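AbyA5 (Verrucosispora maris, PDB 4YWF) catalyses an acetate elimination in the biosynthesis of a spirotetronate, acting as an esterase-like lyase of the alpha/beta hydrolase superfamily. Local coordinates at residues R142-E156 against G169-E182. The protein carries 4 engineered substitutions. Residues are numbered along the deposited sequence; the frame is centred on the assembly and turned at random.
Sequences RPVLLMTGGIVSIKE and GFAAVVTEMPGVGE. Engineered in segment 169-182: Met177 (natural residue Leu).
Leu145 lays its CB over one face of the Phe170 ring in a CH-pi contact, 4.2 Å from the ring centroid, while the edge of the same ring meets Pro143 O. On this face of the sheet Val174 fills the next hollow: its CG2 packs on Met147 CB and its CG1, anti to the backbone N (chi1 169°), on Lys155 CB and O. On the other face Leu146 turns CD2 back against Val173 CB. Between these two layers the strands run parallel, joined by five backbone hydrogen bonds from Ala171 N to Pro143 O through to Thr175 N to Met147 O. Beyond them Thr148 CG2 and Thr175 CG2 press together at 3.5 Å.

One water then links Gly149 N and Ser153 O to Thr175 O, another Gly150 O and Ser153 O to Met177 N. The engineered selenomethionine Met177 sets SE against Gly149 O and Ile151 CG2; Val180 straddles the returning loop, CG1 at Ser153 O and CG2 at Ile151 O. Ile154 CG2 fits 3.6 Å from Gly181 CA, where a side chain would be crowded. Lys155 lies across the Glu176 carboxylate, N reaching OE1 (3.0 Å) and NZ reaching OE2 (2.8 Å), while Glu182 N takes OE2 from the face opposite NZ. Lys155 NZ also forms salt bridges with Glu156 OE2 (2.9 Å) and Glu182 OE1. With an alanine at Glu176, Lys155 N and Glu182 N would probably lose their acceptor, leaving NZ to the carboxylates of Glu156 and Glu182.

Helix 162-167 completes this right-handed beta-alpha-beta crossover of the alpha/beta hydrolase sheet, covering Leu145, Ala172 and Val174; strand 207-215 pairs with the far edge of 143-148, and helix 258-268 packs on Ile151 and Val180.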
loop_
_atom_site.group_PDB
_atom_site.type_symbol
_atom_site.label_atom_id
_atom_site.label_comp_id
_atom_site.label_asym_id
_atom_site.label_seq_id
_atom_site.Cartn_x
_atom_site.Cartn_y
_atom_site.Cartn_z
ATOM N N ARG A 142 5.445 16.027 -15.841
ATOM C CA ARG A 142 4.474 14.894 -15.855
ATOM C C ARG A 142 3.587 14.766 -14.603
ATOM O O ARG A 142 4.046 14.923 -13.507
ATOM C CB ARG A 142 5.206 13.560 -15.994
ATOM C CG ARG A 142 5.972 13.410 -17.254
ATOM C CD ARG A 142 7.350 12.801 -17.017
ATOM N NE ARG A 142 7.311 11.355 -16.913
ATOM C CZ ARG A 142 7.129 10.531 -17.930
ATOM N NH1 ARG A 142 6.983 11.017 -19.161
ATOM N NH2 ARG A 142 7.122 9.209 -17.718
ATOM N N PRO A 143 2.306 14.408 -14.785
ATOM C CA PRO A 143 1.458 14.111 -13.628
ATOM C C PRO A 143 2.027 13.071 -12.706
ATOM O O PRO A 143 2.700 12.167 -13.165
ATOM C CB PRO A 143 0.181 13.553 -14.248
ATOM C CG PRO A 143 0.559 13.136 -15.636
ATOM C CD PRO A 143 1.657 14.077 -16.065
ATOM N N VAL A 144 1.727 13.194 -11.423
ATOM C CA VAL A 144 2.255 12.287 -10.406
ATOM C C VAL A 144 1.317 11.068 -10.179
ATOM O O VAL A 144 0.103 11.232 -10.028
ATOM C CB VAL A 144 2.476 13.019 -9.047
ATOM C CG1 VAL A 144 3.006 12.060 -8.029
ATOM C CG2 VAL A 144 3.523 14.096 -9.158
ATOM N N LEU A 145 1.868 9.862 -10.180
ATOM C CA LEU A 145 1.138 8.721 -9.638
ATOM C C LEU A 145 1.754 8.294 -8.320
ATOM O O LEU A 145 2.905 7.816 -8.269
ATOM C CB LEU A 145 1.025 7.570 -10.612
ATOM C CG LEU A 145 0.275 6.329 -10.136
ATOM C CD1 LEU A 145 -1.197 6.503 -9.831
ATOM C CD2 LEU A 145 0.391 5.351 -11.273
ATOM N N LEU A 146 1.021 8.567 -7.233
ATOM C CA LEU A 146 1.486 8.142 -5.952
ATOM C C LEU A 146 0.950 6.721 -5.616
ATOM O O LEU A 146 -0.241 6.490 -5.643
ATOM C CB LEU A 146 1.080 9.138 -4.877
ATOM C CG LEU A 146 1.673 10.537 -4.860
ATOM C CD1 LEU A 146 1.188 11.261 -3.658
ATOM C CD2 LEU A 146 3.198 10.597 -4.852
HETATM N N MSE A 147 1.822 5.792 -5.255
HETATM C CA MSE A 147 1.382 4.418 -4.971
HETATM C C MSE A 147 1.772 3.967 -3.641
HETATM O O MSE A 147 2.981 4.010 -3.302
HETATM C CB MSE A 147 1.962 3.486 -5.998
HETATM C CG MSE A 147 1.320 2.104 -5.849
HETATM SE SE MSE A 147 1.369 1.119 -7.557
HETATM C CE MSE A 147 0.323 -0.507 -7.099
ATOM N N THR A 148 0.791 3.444 -2.904
ATOM C CA THR A 148 0.992 2.830 -1.603
ATOM C C THR A 148 0.073 1.633 -1.369
ATOM O O THR A 148 -1.014 1.555 -1.885
ATOM C CB THR A 148 0.693 3.829 -0.445
ATOM O OG1 THR A 148 -0.660 4.317 -0.542
ATOM C CG2 THR A 148 1.639 5.002 -0.476
ATOM N N GLY A 149 0.551 0.679 -0.590
ATOM C CA GLY A 149 -0.231 -0.453 -0.173
ATOM C C GLY A 149 -0.775 -0.265 1.257
ATOM O O GLY A 149 -0.776 0.831 1.808
ATOM N N GLY A 150 -1.295 -1.365 1.792
ATOM C CA GLY A 150 -1.811 -1.459 3.119
ATOM C C GLY A 150 -0.760 -1.797 4.149
ATOM O O GLY A 150 0.434 -1.514 3.972
ATOM N N ILE A 151 -1.220 -2.321 5.269
ATOM C CA ILE A 151 -0.420 -2.310 6.492
ATOM C C ILE A 151 0.654 -3.427 6.498
ATOM O O ILE A 151 1.489 -3.459 7.450
ATOM C CB ILE A 151 -1.306 -2.390 7.757
ATOM C CG1 ILE A 151 -2.309 -3.542 7.601
ATOM C CG2 ILE A 151 -2.018 -1.055 8.047
ATOM C CD1 ILE A 151 -2.824 -4.151 8.879
ATOM N N VAL A 152 0.597 -4.362 5.547
ATOM C CA VAL A 152 1.640 -5.381 5.430
ATOM C C VAL A 152 2.475 -5.255 4.138
ATOM O O VAL A 152 3.449 -5.975 3.976
ATOM C CB VAL A 152 1.134 -6.846 5.629
ATOM C CG1 VAL A 152 0.621 -7.056 7.060
ATOM C CG2 VAL A 152 0.095 -7.248 4.587
ATOM N N SER A 153 2.115 -4.325 3.255
ATOM C CA SER A 153 2.719 -4.177 1.897
ATOM C C SER A 153 3.906 -3.201 1.901
ATOM O O SER A 153 3.722 -2.007 2.070
ATOM C CB SER A 153 1.687 -3.665 0.889
ATOM O OG SER A 153 0.608 -4.603 0.703
ATOM N N ILE A 154 5.108 -3.713 1.692
ATOM C CA ILE A 154 6.278 -2.870 1.489
ATOM C C ILE A 154 6.395 -2.431 0.043
ATOM O O ILE A 154 5.826 -3.026 -0.835
ATOM C CB ILE A 154 7.605 -3.541 1.937
ATOM C CG1 ILE A 154 7.907 -4.767 1.067
ATOM C CG2 ILE A 154 7.585 -3.758 3.434
ATOM C CD1 ILE A 154 9.358 -5.221 1.167
ATOM N N LYS A 155 7.172 -1.387 -0.175
ATOM C CA LYS A 155 7.133 -0.625 -1.433
ATOM C C LYS A 155 7.843 -1.401 -2.560
ATOM O O LYS A 155 7.582 -1.209 -3.773
ATOM C CB LYS A 155 7.806 0.753 -1.203
ATOM C CG LYS A 155 9.244 0.700 -0.661
ATOM C CD LYS A 155 9.821 2.076 -0.263
ATOM C CE LYS A 155 11.291 1.965 0.149
ATOM N NZ LYS A 155 11.584 0.938 1.194
ATOM N N GLU A 156 8.701 -2.329 -2.157
ATOM C CA GLU A 156 9.370 -3.192 -3.079
ATOM C C GLU A 156 8.401 -4.172 -3.731
ATOM O O GLU A 156 8.726 -4.749 -4.759
ATOM C CB GLU A 156 10.534 -3.939 -2.382
ATOM C CG GLU A 156 11.753 -3.011 -2.101
ATOM C CD GLU A 156 11.593 -2.193 -0.830
ATOM O OE1 GLU A 156 10.701 -2.521 0.032
ATOM O OE2 GLU A 156 12.324 -1.203 -0.691
ATOM N N GLY A 169 3.310 7.797 -18.985
ATOM C CA GLY A 169 3.401 9.272 -18.849
ATOM C C GLY A 169 3.443 9.890 -17.434
ATOM O O GLY A 169 3.455 11.104 -17.251
ATOM N N PHE A 170 3.534 9.060 -16.429
ATOM C CA PHE A 170 3.518 9.564 -15.048
ATOM C C PHE A 170 4.930 9.743 -14.511
ATOM O O PHE A 170 5.849 8.978 -14.860
ATOM C CB PHE A 170 2.874 8.553 -14.137
ATOM C CG PHE A 170 1.409 8.343 -14.394
ATOM C CD1 PHE A 170 0.504 9.292 -14.017
ATOM C CD2 PHE A 170 0.968 7.197 -14.999
ATOM C CE1 PHE A 170 -0.863 9.116 -14.232
ATOM C CE2 PHE A 170 -0.397 6.977 -15.204
ATOM C CZ PHE A 170 -1.313 7.953 -14.834
ATOM N N ALA A 171 5.043 10.677 -13.581
ATOM C CA ALA A 171 6.018 10.605 -12.529
ATOM C C ALA A 171 5.457 9.716 -11.395
ATOM O O ALA A 171 4.572 10.110 -10.660
ATOM C CB ALA A 171 6.328 11.996 -12.049
ATOM N N ALA A 172 5.995 8.504 -11.279
ATOM C CA ALA A 172 5.468 7.441 -10.427
ATOM C C ALA A 172 6.357 7.331 -9.182
ATOM O O ALA A 172 7.572 7.316 -9.285
ATOM C CB ALA A 172 5.383 6.097 -11.177
ATOM N N VAL A 173 5.726 7.355 -8.014
ATOM C CA VAL A 173 6.435 7.298 -6.752
ATOM C C VAL A 173 5.778 6.264 -5.851
ATOM O O VAL A 173 4.580 6.396 -5.476
ATOM C CB VAL A 173 6.358 8.604 -6.017
ATOM C CG1 VAL A 173 7.067 8.475 -4.683
ATOM C CG2 VAL A 173 6.958 9.730 -6.853
ATOM N N VAL A 174 6.530 5.256 -5.466
ATOM C CA VAL A 174 5.976 4.124 -4.738
ATOM C C VAL A 174 6.614 4.200 -3.334
ATOM O O VAL A 174 7.858 4.284 -3.166
ATOM C CB VAL A 174 6.325 2.780 -5.397
ATOM C CG1 VAL A 174 5.971 1.627 -4.460
ATOM C CG2 VAL A 174 5.582 2.614 -6.743
ATOM N N THR A 175 5.779 4.246 -2.345
ATOM C CA THR A 175 6.271 4.182 -0.977
ATOM C C THR A 175 5.420 3.187 -0.171
ATOM O O THR A 175 4.745 2.298 -0.771
ATOM C CB THR A 175 6.315 5.613 -0.404
ATOM O OG1 THR A 175 6.949 5.631 0.894
ATOM C CG2 THR A 175 4.915 6.177 -0.362
ATOM N N GLU A 176 5.408 3.352 1.154
ATOM C CA GLU A 176 4.804 2.381 2.059
ATOM C C GLU A 176 4.294 3.144 3.291
ATOM O O GLU A 176 4.679 4.289 3.523
ATOM C CB GLU A 176 5.824 1.287 2.476
ATOM C CG GLU A 176 7.139 1.919 2.965
ATOM C CD GLU A 176 8.343 1.007 2.761
ATOM O OE1 GLU A 176 8.100 -0.148 2.430
ATOM O OE2 GLU A 176 9.512 1.456 2.961
HETATM N N MSE A 177 3.392 2.531 4.043
HETATM C CA MSE A 177 2.750 3.214 5.199
HETATM C C MSE A 177 3.674 3.482 6.367
HETATM O O MSE A 177 4.751 2.889 6.414
HETATM C CB MSE A 177 1.546 2.364 5.679
HETATM C CG MSE A 177 0.389 2.595 4.715
HETATM SE SE MSE A 177 -1.276 1.669 5.250
HETATM C CE MSE A 177 -1.636 2.741 6.894
ATOM N N PRO A 178 3.272 4.369 7.331
ATOM C CA PRO A 178 4.051 4.578 8.559
ATOM C C PRO A 178 4.211 3.283 9.270
ATOM O O PRO A 178 3.218 2.571 9.483
ATOM C CB PRO A 178 3.165 5.546 9.377
ATOM C CG PRO A 178 2.416 6.319 8.352
ATOM C CD PRO A 178 2.167 5.367 7.230
ATOM N N GLY A 179 5.459 2.925 9.566
ATOM C CA GLY A 179 5.741 1.747 10.279
ATOM C C GLY A 179 6.015 0.542 9.424
ATOM O O GLY A 179 6.423 -0.485 9.961
ATOM N N VAL A 180 5.736 0.621 8.107
ATOM C CA VAL A 180 5.876 -0.477 7.214
ATOM C C VAL A 180 7.234 -0.317 6.532
ATOM O O VAL A 180 7.602 0.797 6.143
ATOM C CB VAL A 180 4.729 -0.482 6.174
ATOM C CG1 VAL A 180 4.910 -1.529 5.125
ATOM C CG2 VAL A 180 3.370 -0.662 6.849
ATOM N N GLY A 181 7.987 -1.439 6.424
ATOM C CA GLY A 181 9.233 -1.462 5.710
ATOM C C GLY A 181 10.222 -0.487 6.319
ATOM O O GLY A 181 10.510 -0.552 7.533
ATOM N N GLU A 182 10.672 0.483 5.505
ATOM C CA GLU A 182 11.637 1.422 5.929
ATOM C C GLU A 182 10.985 2.729 6.395
ATOM O O GLU A 182 11.713 3.677 6.756
ATOM C CB GLU A 182 12.621 1.749 4.798
ATOM C CG GLU A 182 13.307 0.570 4.143
ATOM C CD GLU A 182 14.308 1.074 3.131
ATOM O OE1 GLU A 182 13.912 1.417 1.962
ATOM O OE2 GLU A 182 15.515 1.143 3.512
HETATM O O HOH W 1 3.554 -0.211 -0.212
HETATM O O HOH W 2 2.296 0.136 2.775
HETATM O O HOH W 3 10.615 -1.452 2.699
#